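Local coordinates for protein pollen receptor-like kinase 3 (Arabidopsis thaliana, PDB 5WLS) that probably acts at the pollen cell surface as a leucine-rich-repeat receptor-like kinase, with an extracellular domain that resembles the SERK family of co-receptors, at residues Val43-Ile57 against Leu65-Leu78. Sequence-based numbering, arbitrary orientation.
With NAG (2-acetamido-2-deoxy-beta-D-glucopyranose), chain E; NAG (2-acetamido-2-deoxy-beta-D-glucopyranose), chain C.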
loop_
_atom_site.group_PDB
_atom_site.type_symbol
_atom_site.label_atom_id
_atom_site.label_comp_id
_atom_site.label_asym_id
_atom_site.label_seq_id
_atom_site.Cartn_x
_atom_site.Cartn_y
_atom_site.Cartn_z
ATOM N N VAL A 43 4.805 -18.683 -6.685
ATOM C CA VAL A 43 4.648 -17.253 -6.930
ATOM C C VAL A 43 4.656 -16.505 -5.602
ATOM O O VAL A 43 3.934 -16.868 -4.665
ATOM C CB VAL A 43 3.360 -16.978 -7.721
ATOM C CG1 VAL A 43 3.061 -15.486 -7.751
ATOM C CG2 VAL A 43 3.487 -17.524 -9.134
ATOM N N SER A 44 5.473 -15.452 -5.520
ATOM C CA SER A 44 5.634 -14.665 -4.301
ATOM C C SER A 44 5.407 -13.168 -4.486
ATOM O O SER A 44 5.208 -12.461 -3.483
ATOM C CB SER A 44 7.036 -14.879 -3.711
ATOM O OG SER A 44 8.037 -14.541 -4.656
ATOM N N GLY A 45 5.422 -12.663 -5.711
ATOM C CA GLY A 45 5.194 -11.249 -5.948
ATOM C C GLY A 45 4.574 -11.017 -7.306
ATOM O O GLY A 45 4.765 -11.802 -8.239
ATOM N N ILE A 46 3.819 -9.926 -7.409
ATOM C CA ILE A 46 3.269 -9.451 -8.674
ATOM C C ILE A 46 3.734 -8.017 -8.867
ATOM O O ILE A 46 3.524 -7.169 -7.992
ATOM C CB ILE A 46 1.733 -9.540 -8.709
ATOM C CG1 ILE A 46 1.276 -11.001 -8.685
ATOM C CG2 ILE A 46 1.185 -8.824 -9.936
ATOM C CD1 ILE A 46 -0.222 -11.171 -8.531
ATOM N N HIS A 47 4.372 -7.749 -10.003
ATOM C CA HIS A 47 4.994 -6.455 -10.282
ATOM C C HIS A 47 4.606 -6.034 -11.697
ATOM O O HIS A 47 5.356 -6.268 -12.646
ATOM C CB HIS A 47 6.513 -6.555 -10.100
ATOM C CG HIS A 47 7.241 -5.257 -10.269
ATOM N ND1 HIS A 47 8.597 -5.138 -10.056
ATOM C CD2 HIS A 47 6.810 -4.029 -10.645
ATOM C CE1 HIS A 47 8.970 -3.891 -10.282
ATOM N NE2 HIS A 47 7.905 -3.199 -10.645
ATOM N N VAL A 48 3.444 -5.400 -11.839
ATOM C CA VAL A 48 2.979 -4.914 -13.134
ATOM C C VAL A 48 2.635 -3.435 -12.999
ATOM O O VAL A 48 1.840 -3.049 -12.133
ATOM C CB VAL A 48 1.783 -5.723 -13.670
ATOM C CG1 VAL A 48 2.238 -7.114 -14.067
ATOM C CG2 VAL A 48 0.683 -5.830 -12.639
ATOM N N THR A 49 3.250 -2.608 -13.844
ATOM C CA THR A 49 3.141 -1.159 -13.744
ATOM C C THR A 49 2.988 -0.553 -15.131
ATOM O O THR A 49 3.469 -1.106 -16.124
ATOM C CB THR A 49 4.369 -0.541 -13.053
ATOM O OG1 THR A 49 5.558 -0.918 -13.757
ATOM C CG2 THR A 49 4.465 -0.998 -11.607
ATOM N N ARG A 50 2.312 0.597 -15.184
ATOM C CA ARG A 50 2.176 1.393 -16.407
ATOM C C ARG A 50 1.517 0.590 -17.524
ATOM O O ARG A 50 1.940 0.634 -18.682
ATOM C CB ARG A 50 3.530 1.935 -16.864
ATOM C CG ARG A 50 4.314 2.656 -15.784
ATOM C CD ARG A 50 5.491 3.407 -16.375
ATOM N NE ARG A 50 6.405 3.886 -15.343
ATOM C CZ ARG A 50 6.349 5.082 -14.771
ATOM N NH1 ARG A 50 5.419 5.956 -15.128
ATOM N NH2 ARG A 50 7.237 5.406 -13.840
ATOM N N LEU A 51 0.470 -0.154 -17.181
ATOM C CA LEU A 51 -0.324 -0.863 -18.171
ATOM C C LEU A 51 -1.727 -0.293 -18.294
ATOM O O LEU A 51 -2.556 -0.855 -19.018
ATOM C CB LEU A 51 -0.397 -2.354 -17.840
ATOM C CG LEU A 51 0.881 -3.184 -17.957
ATOM C CD1 LEU A 51 0.624 -4.608 -17.482
ATOM C CD2 LEU A 51 1.436 -3.184 -19.373
ATOM N N GLY A 52 -2.011 0.812 -17.611
ATOM C CA GLY A 52 -3.340 1.379 -17.670
ATOM C C GLY A 52 -4.396 0.467 -17.098
ATOM O O GLY A 52 -5.532 0.469 -17.583
ATOM N N LEU A 53 -4.043 -0.347 -16.099
ATOM C CA LEU A 53 -5.038 -1.200 -15.465
ATOM C C LEU A 53 -6.185 -0.346 -14.954
ATOM O O LEU A 53 -6.005 0.495 -14.068
ATOM C CB LEU A 53 -4.421 -2.012 -14.323
ATOM C CG LEU A 53 -3.140 -2.800 -14.583
ATOM C CD1 LEU A 53 -2.670 -3.484 -13.315
ATOM C CD2 LEU A 53 -3.425 -3.845 -15.647
ATOM N N SER A 54 -7.359 -0.563 -15.534
ATOM C CA SER A 54 -8.528 0.256 -15.279
ATOM C C SER A 54 -9.636 -0.504 -14.574
ATOM O O SER A 54 -10.639 0.107 -14.190
ATOM C CB SER A 54 -9.065 0.830 -16.599
ATOM O OG SER A 54 -10.307 1.482 -16.404
ATOM N N GLY A 55 -9.481 -1.805 -14.392
ATOM C CA GLY A 55 -10.527 -2.645 -13.857
ATOM C C GLY A 55 -10.507 -2.710 -12.349
ATOM O O GLY A 55 -10.142 -1.750 -11.662
ATOM N N THR A 56 -10.912 -3.861 -11.830
ATOM C CA THR A 56 -11.087 -4.091 -10.407
ATOM C C THR A 56 -10.235 -5.278 -9.980
ATOM O O THR A 56 -10.194 -6.304 -10.665
ATOM C CB THR A 56 -12.563 -4.350 -10.084
ATOM O OG1 THR A 56 -13.298 -3.125 -10.202
ATOM C CG2 THR A 56 -12.722 -4.880 -8.669
ATOM N N ILE A 57 -9.550 -5.142 -8.855
ATOM C CA ILE A 57 -8.817 -6.266 -8.287
ATOM C C ILE A 57 -9.801 -7.169 -7.558
ATOM O O ILE A 57 -10.616 -6.699 -6.755
ATOM C CB ILE A 57 -7.711 -5.768 -7.345
ATOM C CG1 ILE A 57 -6.604 -5.087 -8.145
ATOM C CG2 ILE A 57 -7.153 -6.915 -6.517
ATOM C CD1 ILE A 57 -5.710 -4.238 -7.295
ATOM N N LEU A 65 -2.902 -17.849 -4.128
ATOM C CA LEU A 65 -1.444 -17.919 -4.121
ATOM C C LEU A 65 -0.967 -17.923 -2.680
ATOM O O LEU A 65 -0.917 -16.859 -2.044
ATOM C CB LEU A 65 -0.826 -16.743 -4.885
ATOM C CG LEU A 65 -1.350 -16.425 -6.277
ATOM C CD1 LEU A 65 -0.793 -15.110 -6.799
ATOM C CD2 LEU A 65 -0.753 -17.574 -7.108
ATOM N N PRO A 66 -0.573 -19.075 -2.127
ATOM C CA PRO A 66 -0.341 -19.149 -0.677
ATOM C C PRO A 66 0.950 -18.514 -0.209
ATOM O O PRO A 66 1.063 -18.228 0.990
ATOM C CB PRO A 66 -0.341 -20.662 -0.402
ATOM C CG PRO A 66 0.121 -21.268 -1.674
ATOM C CD PRO A 66 -0.431 -20.388 -2.777
ATOM N N ASN A 67 1.921 -18.275 -1.084
ATOM C CA ASN A 67 3.163 -17.655 -0.653
ATOM C C ASN A 67 3.378 -16.302 -1.306
ATOM O O ASN A 67 4.512 -15.808 -1.341
ATOM C CB ASN A 67 4.342 -18.581 -0.960
ATOM C CG ASN A 67 4.089 -20.004 -0.512
ATOM O OD1 ASN A 67 3.824 -20.881 -1.335
ATOM N ND2 ASN A 67 4.090 -20.227 0.794
ATOM N N LEU A 68 2.309 -15.663 -1.773
ATOM C CA LEU A 68 2.435 -14.316 -2.301
ATOM C C LEU A 68 2.737 -13.358 -1.159
ATOM O O LEU A 68 2.046 -13.346 -0.135
ATOM C CB LEU A 68 1.159 -13.907 -3.036
ATOM C CG LEU A 68 1.155 -12.479 -3.572
ATOM C CD1 LEU A 68 2.125 -12.381 -4.724
ATOM C CD2 LEU A 68 -0.234 -12.101 -4.067
ATOM N N ARG A 69 3.784 -12.562 -1.339
ATOM C CA ARG A 69 4.247 -11.652 -0.308
ATOM C C ARG A 69 4.332 -10.210 -0.760
ATOM O O ARG A 69 4.318 -9.320 0.099
ATOM C CB ARG A 69 5.634 -12.077 0.200
ATOM C CG ARG A 69 5.730 -13.504 0.716
ATOM C CD ARG A 69 5.552 -13.539 2.221
ATOM N NE ARG A 69 5.596 -14.891 2.766
ATOM C CZ ARG A 69 4.557 -15.718 2.799
ATOM N NH1 ARG A 69 3.385 -15.333 2.314
ATOM N NH2 ARG A 69 4.690 -16.930 3.319
ATOM N N THR A 70 4.415 -9.936 -2.061
ATOM C CA THR A 70 4.596 -8.561 -2.508
ATOM C C THR A 70 3.683 -8.265 -3.685
ATOM O O THR A 70 3.600 -9.052 -4.634
ATOM C CB THR A 70 6.056 -8.281 -2.896
ATOM O OG1 THR A 70 6.482 -9.221 -3.890
ATOM C CG2 THR A 70 6.968 -8.389 -1.681
ATOM N N ILE A 71 3.005 -7.122 -3.612
ATOM C CA ILE A 71 2.169 -6.610 -4.689
ATOM C C ILE A 71 2.632 -5.195 -5.005
ATOM O O ILE A 71 2.739 -4.358 -4.102
ATOM C CB ILE A 71 0.675 -6.617 -4.311
ATOM C CG1 ILE A 71 0.153 -8.052 -4.216
ATOM C CG2 ILE A 71 -0.140 -5.809 -5.316
ATOM C CD1 ILE A 71 -1.195 -8.170 -3.537
ATOM N N ARG A 72 2.905 -4.931 -6.284
ATOM C CA ARG A 72 3.346 -3.613 -6.741
ATOM C C ARG A 72 2.624 -3.309 -8.051
ATOM O O ARG A 72 2.960 -3.861 -9.104
ATOM C CB ARG A 72 4.862 -3.554 -6.898
ATOM C CG ARG A 72 5.365 -2.384 -7.733
ATOM C CD ARG A 72 6.884 -2.330 -7.763
ATOM N NE ARG A 72 7.381 -0.960 -7.856
ATOM C CZ ARG A 72 8.653 -0.612 -7.684
ATOM N NH1 ARG A 72 9.558 -1.537 -7.406
ATOM N NH2 ARG A 72 9.019 0.657 -7.794
ATOM N N LEU A 73 1.627 -2.433 -7.976
ATOM C CA LEU A 73 0.770 -2.078 -9.100
ATOM C C LEU A 73 0.882 -0.593 -9.410
ATOM O O LEU A 73 -0.115 0.077 -9.686
ATOM C CB LEU A 73 -0.678 -2.459 -8.810
ATOM C CG LEU A 73 -0.906 -3.926 -8.444
ATOM C CD1 LEU A 73 -2.293 -4.147 -7.902
ATOM C CD2 LEU A 73 -0.691 -4.782 -9.665
ATOM N N ASP A 74 2.108 -0.070 -9.370
ATOM C CA ASP A 74 2.319 1.369 -9.478
ATOM C C ASP A 74 1.898 1.921 -10.836
ATOM O O ASP A 74 1.951 1.239 -11.861
ATOM C CB ASP A 74 3.794 1.702 -9.240
ATOM C CG ASP A 74 4.241 1.391 -7.823
ATOM O OD1 ASP A 74 3.389 1.417 -6.909
ATOM O OD2 ASP A 74 5.448 1.122 -7.614
ATOM N N ASN A 75 1.440 3.166 -10.816
ATOM C CA ASN A 75 1.133 3.961 -12.007
ATOM C C ASN A 75 0.207 3.217 -12.981
ATOM O O ASN A 75 0.581 2.844 -14.097
ATOM C CB ASN A 75 2.421 4.446 -12.705
ATOM C CG ASN A 75 3.339 5.188 -11.765
ATOM O OD1 ASN A 75 3.015 6.285 -11.317
ATOM N ND2 ASN A 75 4.502 4.612 -11.482
ATOM N N ASN A 76 -1.023 3.005 -12.527
ATOM C CA ASN A 76 -2.081 2.501 -13.391
ATOM C C ASN A 76 -3.287 3.407 -13.174
ATOM O O ASN A 76 -3.163 4.568 -12.764
ATOM C CB ASN A 76 -2.382 1.026 -13.085
ATOM C CG ASN A 76 -1.334 0.087 -13.644
ATOM O OD1 ASN A 76 -1.300 -0.181 -14.845
ATOM N ND2 ASN A 76 -0.484 -0.439 -12.768
ATOM N N LEU A 77 -4.473 2.882 -13.455
ATOM C CA LEU A 77 -5.702 3.658 -13.368
ATOM C C LEU A 77 -6.721 2.967 -12.476
ATOM O O LEU A 77 -7.929 3.085 -12.698
ATOM C CB LEU A 77 -6.285 3.903 -14.757
ATOM C CG LEU A 77 -5.331 4.494 -15.793
ATOM C CD1 LEU A 77 -5.983 4.525 -17.167
ATOM C CD2 LEU A 77 -4.915 5.893 -15.369
ATOM N N LEU A 78 -6.250 2.227 -11.476
ATOM C CA LEU A 78 -7.161 1.516 -10.591
ATOM C C LEU A 78 -7.928 2.515 -9.737
ATOM O O LEU A 78 -7.336 3.435 -9.166
ATOM C CB LEU A 78 -6.385 0.558 -9.698
ATOM C CG LEU A 78 -5.571 -0.498 -10.437
ATOM C CD1 LEU A 78 -4.696 -1.290 -9.477
ATOM C CD2 LEU A 78 -6.500 -1.422 -11.209
HETATM C C1 NAG E . -14.091 -3.732 -17.831
HETATM C C2 NAG E . -15.085 -2.782 -17.179
HETATM C C3 NAG E . -16.499 -3.141 -17.613
HETATM C C4 NAG E . -16.595 -3.129 -19.133
HETATM C C5 NAG E . -15.514 -4.021 -19.749
HETATM C C6 NAG E . -15.455 -3.921 -21.255
HETATM C C7 NAG E . -14.245 -1.903 -15.050
HETATM C C8 NAG E . -14.227 -2.065 -13.561
HETATM N N2 NAG E . -14.966 -2.802 -15.730
HETATM O O3 NAG E . -17.425 -2.216 -17.051
HETATM O O4 NAG E . -17.876 -3.591 -19.546
HETATM O O5 NAG E . -14.215 -3.647 -19.259
HETATM O O6 NAG E . -14.116 -3.980 -21.729
HETATM O O7 NAG E . -13.634 -1.001 -15.615
HETATM C C1 NAG C . 3.957 9.448 -9.089
HETATM C C2 NAG C . 5.296 8.768 -9.319
HETATM C C3 NAG C . 6.427 9.787 -9.285
HETATM C C4 NAG C . 6.246 10.862 -10.346
HETATM C C5 NAG C . 4.806 11.441 -10.231
HETATM C C6 NAG C . 4.404 12.255 -11.453
HETATM C C7 NAG C . 6.055 6.536 -8.652
HETATM C C8 NAG C . 6.270 5.589 -7.568
HETATM N N2 NAG C . 5.552 7.731 -8.319
HETATM O O3 NAG C . 7.684 9.104 -9.398
HETATM O O4 NAG C . 7.123 11.949 -10.038
HETATM O O5 NAG C . 3.767 10.460 -10.041
HETATM O O6 NAG C . 4.898 11.711 -12.677
HETATM O O7 NAG C . 6.310 6.249 -9.841
HETATM O O HOH W 1 6.223 -7.121 -6.192
#
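Asn76 turns its side-chain amide into the loop after strand 43-47, where OD1 accepts two backbone N-H groups: Leu51 N at 2.9 Å and Leu53 N at 3.0 Å. These donors arrive from opposite faces of the amide plane, and on the other branch ND2 donates to Leu73 O at 3.1 Å, so three bonds fix the rotation of this buried group. With CG anti to its own carbonyl carbon (chi1 -76°), the amide also lies against Leu53, whose CG is 3.2 Å from Asn76 OD1. This is the asparagine ladder of leucine-rich repeats, in which an inward asparagine ties successive coils together.

Upstream, strands 43-47 and 70-72 run parallel, 11° apart, joined by bonds such as Arg72 N to Ile46 O. On the face carrying His47 and Arg72, these two side chains extend side by side with ring and guanidinium planes 6° apart. Arg72 CD sits over the face of the His47 ring, 3.4 Å from its centroid, a CH-pi contact. Arg72 NE is held in turn by a salt bridge to Asp74 OD2, met from above the carboxylate plane; Asp74 OD1 is hydrogen-bonded to Ser97 N. Farther along, Asn75 ND2 lies over one guanidinium face of Arg50, offset toward the rim, amide and guanidinium stacked, and donates to O7 of a glycan sugar.

Ile46 and Ile71 occupy the opposite face. The following loops pack apolar side chains: Leu73 CD2 lies 3.4 Å from Val48 CG2, while Leu73 CD1 meets Ile57 CD1 tip to tip.

Together with helix 59-63 the strands form a beta-alpha-beta unit. Strand 35-38 flanks one side, with Tyr36 bonding His47 ND1 and facing a classic bulge at Ser44-Gly45; on the other, strand 93-95 continues the sheet, and Asn99 repeats the ladder by bonding Leu73 O and Leu78 N.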